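Local coordinates for protein putative pyridoxal phosphate-dependent transferase (Clostridium difficile, PDB 4DQ6) that binds pyridoxal-5'-phosphate and belongs to the class I and II aminotransferase family of pyridoxal-phosphate-dependent enzymes, although its own function is not established, at residues Y326-D331 with I370-P375; G350-N355 with I384-A389. One frame throughout, in Å; residues are numbered along the deposited sequence.

Contact 1: Y326-D331 with I370-P375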
# COMPACT_ATOMS: atom_id res chain seq x y z
N TYR A 326 -4.70 24.11 3.56
CA TYR A 326 -3.60 24.97 3.97
C TYR A 326 -2.77 25.53 2.86
O TYR A 326 -1.59 25.91 3.01
CB TYR A 326 -2.72 24.24 4.99
CG TYR A 326 -2.20 22.86 4.64
CD1 TYR A 326 -1.22 22.69 3.70
CD2 TYR A 326 -2.64 21.73 5.33
CE1 TYR A 326 -0.69 21.43 3.45
CE2 TYR A 326 -2.12 20.47 5.08
CZ TYR A 326 -1.10 20.35 4.16
OH TYR A 326 -0.48 19.17 3.92
N LEU A 327 -3.39 25.62 1.69
CA LEU A 327 -2.74 25.92 0.44
C LEU A 327 -3.23 27.28 -0.04
O LEU A 327 -4.45 27.50 -0.09
CB LEU A 327 -3.05 24.81 -0.59
CG LEU A 327 -2.61 23.40 -0.14
CD1 LEU A 327 -3.25 22.32 -1.06
CD2 LEU A 327 -1.10 23.20 -0.04
N LEU A 328 -2.31 28.14 -0.42
CA LEU A 328 -2.60 29.49 -0.84
C LEU A 328 -2.41 29.59 -2.36
O LEU A 328 -1.43 29.09 -2.91
CB LEU A 328 -1.61 30.47 -0.15
CG LEU A 328 -2.02 31.94 -0.14
CD1 LEU A 328 -3.24 32.22 0.74
CD2 LEU A 328 -0.80 32.77 0.35
N TRP A 329 -3.37 30.21 -3.04
CA TRP A 329 -3.42 30.28 -4.49
C TRP A 329 -3.22 31.70 -4.90
O TRP A 329 -4.10 32.55 -4.68
CB TRP A 329 -4.77 29.75 -4.91
CG TRP A 329 -5.08 29.59 -6.41
CD1 TRP A 329 -6.16 30.14 -7.15
CD2 TRP A 329 -4.41 28.71 -7.34
NE1 TRP A 329 -6.10 29.68 -8.36
CE2 TRP A 329 -5.11 28.83 -8.57
CE3 TRP A 329 -3.27 27.92 -7.30
CZ2 TRP A 329 -4.71 28.14 -9.72
CZ3 TRP A 329 -2.89 27.19 -8.39
CH2 TRP A 329 -3.59 27.33 -9.62
N VAL A 330 -2.03 31.99 -5.45
CA VAL A 330 -1.61 33.37 -5.65
C VAL A 330 -1.41 33.65 -7.14
O VAL A 330 -0.74 32.90 -7.82
CB VAL A 330 -0.28 33.65 -4.91
CG1 VAL A 330 0.19 35.08 -5.13
CG2 VAL A 330 -0.38 33.33 -3.42
N ASP A 331 -2.06 34.71 -7.63
CA ASP A 331 -2.00 35.11 -9.01
C ASP A 331 -0.82 36.08 -9.21
O ASP A 331 -0.80 37.15 -8.63
CB ASP A 331 -3.32 35.79 -9.33
CG ASP A 331 -3.42 36.26 -10.75
OD1 ASP A 331 -2.55 35.95 -11.58
OD2 ASP A 331 -4.40 36.99 -11.00
N ILE A 370 1.09 27.81 -2.80
CA ILE A 370 2.01 27.93 -1.68
C ILE A 370 1.46 27.18 -0.45
O ILE A 370 0.34 27.43 -0.01
CB ILE A 370 2.28 29.38 -1.30
CG1 ILE A 370 2.58 30.24 -2.54
CG2 ILE A 370 3.46 29.44 -0.35
CD1 ILE A 370 2.77 31.72 -2.30
N ASN A 371 2.28 26.27 0.07
CA ASN A 371 1.99 25.51 1.26
C ASN A 371 2.28 26.25 2.56
O ASN A 371 3.44 26.51 2.83
CB ASN A 371 2.72 24.17 1.20
CG ASN A 371 2.42 23.26 2.37
OD1 ASN A 371 1.96 23.68 3.44
ND2 ASN A 371 2.82 22.00 2.23
N LEU A 372 1.24 26.59 3.33
CA LEU A 372 1.38 27.38 4.57
C LEU A 372 1.40 26.59 5.83
O LEU A 372 1.35 27.19 6.94
CB LEU A 372 0.30 28.48 4.59
CG LEU A 372 0.75 29.85 4.07
CD1 LEU A 372 1.36 29.75 2.67
CD2 LEU A 372 -0.40 30.86 4.15
N ALA A 373 1.48 25.27 5.77
CA ALA A 373 1.51 24.41 6.96
C ALA A 373 2.96 24.24 7.36
O ALA A 373 3.57 23.17 7.25
CB ALA A 373 0.86 23.03 6.67
N CYS A 374 3.53 25.36 7.84
CA CYS A 374 4.94 25.37 8.23
C CYS A 374 5.11 26.44 9.33
O CYS A 374 4.25 27.31 9.46
CB CYS A 374 5.86 25.66 7.07
SG CYS A 374 5.61 27.27 6.30
N PRO A 375 6.21 26.42 10.06
CA PRO A 375 6.39 27.48 11.06
C PRO A 375 6.34 28.88 10.46
O PRO A 375 6.79 29.10 9.33
CB PRO A 375 7.78 27.16 11.65
CG PRO A 375 7.90 25.69 11.51
CD PRO A 375 7.24 25.37 10.20
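Strands 327-331 and 367-371 pair antiparallel in the four-stranded sheet near the C-terminal end of the chain, a contact buried throughout that the loop residues Y326, L372 and A373 continue beyond the strand ends. L328 and I370 form the hydrogen-bonded pair: I370 N donates to L328 O and L328 N to I370 O, each at 2.8 Å. A third bond, L372 N to Y326 O (2.9 Å), extends the pairing. On one face, L328 CB lies against I370 CB, and V330 CG2 touches I370 CD1 at 3.7 Å; helix 289-313 covers L372 beside them.

Y326 and N371 share the other side with L327. With chi1 at 52°, the Y326 ring is folded back over its own backbone, and A373 CB sits above its centre in a CH-pi contact, 3.7 Å from the centroid. N371 OD1 lies 3.3 Å from Y326 CD1, ring and amide planes 24° apart. The same OD1 accepts from A373 N at 2.9 Å, closing an Asx turn, while V39 and D41 carbonyls hold ND2. L327 touches N175 of the cofactor pocket, about 5 Å from pyridoxal-5'-phosphate: these central strands of the C-terminal antiparallel sheet border the cofactor site of an aminotransferase-family fold.

Contact 2: G350-N355 with I384-A389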
# COMPACT_ATOMS: atom_id res chain seq x y z
N GLY A 350 14.65 33.54 -6.65
CA GLY A 350 14.09 33.35 -5.31
C GLY A 350 14.67 32.20 -4.51
O GLY A 350 14.77 32.26 -3.29
N LYS A 351 15.03 31.13 -5.21
CA LYS A 351 15.42 29.85 -4.59
C LYS A 351 14.29 29.31 -3.69
O LYS A 351 14.47 28.93 -2.55
CB LYS A 351 16.72 29.96 -3.81
CG LYS A 351 17.94 30.42 -4.61
CD LYS A 351 19.24 29.96 -3.94
CE LYS A 351 19.39 30.43 -2.48
NZ LYS A 351 20.61 29.96 -1.73
N VAL A 352 13.10 29.28 -4.26
CA VAL A 352 11.92 28.82 -3.52
C VAL A 352 11.12 27.92 -4.46
O VAL A 352 11.08 28.16 -5.64
CB VAL A 352 11.09 30.04 -2.98
CG1 VAL A 352 10.60 30.92 -4.12
CG2 VAL A 352 9.99 29.59 -2.02
N ALA A 353 10.54 26.86 -3.88
CA ALA A 353 9.80 25.84 -4.64
C ALA A 353 8.32 25.93 -4.33
O ALA A 353 7.88 25.57 -3.29
CB ALA A 353 10.34 24.47 -4.28
N LEU A 354 7.56 26.46 -5.29
CA LEU A 354 6.11 26.52 -5.21
C LEU A 354 5.53 25.55 -6.25
O LEU A 354 6.24 25.09 -7.16
CB LEU A 354 5.63 27.94 -5.55
CG LEU A 354 6.34 29.10 -4.86
CD1 LEU A 354 5.68 30.42 -5.29
CD2 LEU A 354 6.35 28.92 -3.37
N ASN A 355 4.24 25.26 -6.15
CA ASN A 355 3.60 24.42 -7.19
C ASN A 355 3.15 25.31 -8.34
O ASN A 355 2.30 26.22 -8.16
CB ASN A 355 2.40 23.66 -6.65
CG ASN A 355 2.76 22.49 -5.79
OD1 ASN A 355 3.05 22.65 -4.60
ND2 ASN A 355 2.57 21.29 -6.33
N ILE A 384 9.83 36.39 1.72
CA ILE A 384 10.99 37.22 1.39
C ILE A 384 11.69 36.76 0.11
O ILE A 384 12.03 37.58 -0.76
CB ILE A 384 11.99 37.23 2.55
CG1 ILE A 384 11.41 37.92 3.79
CG2 ILE A 384 13.27 37.90 2.06
CD1 ILE A 384 12.23 37.66 5.05
N ARG A 385 11.78 35.43 -0.07
CA ARG A 385 12.33 34.85 -1.30
C ARG A 385 11.48 35.14 -2.55
O ARG A 385 12.01 35.48 -3.62
CB ARG A 385 12.59 33.34 -1.14
CG ARG A 385 13.73 33.04 -0.16
CD ARG A 385 14.12 31.54 -0.13
NE ARG A 385 15.20 31.35 0.83
CZ ARG A 385 16.18 30.46 0.72
NH1 ARG A 385 16.21 29.57 -0.27
NH2 ARG A 385 17.13 30.44 1.66
N ILE A 386 10.17 35.09 -2.38
CA ILE A 386 9.27 35.35 -3.48
C ILE A 386 9.42 36.83 -3.86
O ILE A 386 9.56 37.17 -5.02
CB ILE A 386 7.82 35.01 -3.11
CG1 ILE A 386 7.67 33.50 -2.95
CG2 ILE A 386 6.86 35.52 -4.17
CD1 ILE A 386 6.45 32.98 -2.18
N LYS A 387 9.46 37.70 -2.86
CA LYS A 387 9.65 39.16 -3.13
C LYS A 387 11.00 39.40 -3.86
O LYS A 387 11.06 40.16 -4.84
CB LYS A 387 9.55 39.93 -1.82
CG LYS A 387 9.65 41.45 -1.94
CD LYS A 387 9.37 42.10 -0.60
CE LYS A 387 10.47 41.97 0.44
NZ LYS A 387 10.20 42.84 1.65
N ASN A 388 12.05 38.69 -3.46
CA ASN A 388 13.32 38.80 -4.18
C ASN A 388 13.18 38.32 -5.64
O ASN A 388 13.69 38.96 -6.56
CB ASN A 388 14.41 37.99 -3.50
CG ASN A 388 15.78 38.21 -4.15
OD1 ASN A 388 16.17 39.35 -4.39
ND2 ASN A 388 16.46 37.13 -4.50
N ALA A 389 12.53 37.19 -5.84
CA ALA A 389 12.34 36.65 -7.17
C ALA A 389 11.69 37.65 -8.13
O ALA A 389 12.07 37.70 -9.30
CB ALA A 389 11.51 35.37 -7.12
O HOH W 1 15.81 34.80 -2.70
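G350 packs against A389 of helix 376-390: A389 CB stands 3.7 Å from G350 N, and the two CA atoms are 4.2 Å apart. The backbone of G350 lies directly against A389 CB, the glycine bringing no side chain in between. The carbonyl of G350 faces the flank of R385: its O lies 3.2 Å from R385 CB, and the CG and CD methylenes follow close by. A water donates to G350 O and accepts from N388 ND2 at 3.0 Å, bridging the chain to the next turn of the helix.

K351 is the first residue to leave helical geometry, with phi at +58°, and its carbonyl is taken by R385. The arginine chain is extended from CG to NE, which carries NH1 to K351 O at 2.9 Å; the acceptor lies in the guanidinium plane, and the N-H points at it with an angle of 157°. The K351 side chain crosses R385, its CB 3.6 Å from NH1. K351 NZ and R385 NH1 are 4.7 Å apart and may weakly repel, while R385 NH2 has a long, weak ion pair with E381.

Past the R385 bond the contact becomes apolar. V352 sets its CB against R385 CB and its CG1 against CG1 of I386, the V352 and I386 side chains meeting at about a right angle. After A353, L354 points back to the helix, and its CD1 meets CD1 of I386 at 4.1 Å.

Through G350, K351, V352 and L354, the chain leaving helix 339-350 thus packs against helix 376-390. L346 of helix 339-350 packs on V352, L354 and A389, while I370 of strand 367-371 touches both L354 and I386, and strand 352-353 pairs in parallel with strand 35-36.

In the fold
Along the chain the segments alternate: 326-331 comes first, then 350-355, 370-375 and 384-389, so the two contacts interlock. Their centres lie 13 Å apart, on the same side of the chain's centre. I370 joins them directly, its CD1 3.9 Å from I386 CD1 and its CG1 4.1 Å from L354 CD2. Strand 367-371 of contact 1 leads through the short link 372-375 into helix 376-390 of contact 2. Contact 1 brings the sheet to the cofactor pocket, whereas contact 2 packs the last helix against the apolar face of that sheet, nearer the periphery: its centre lies about 23 Å from the centre of the chain, against about 13 Å for contact 1.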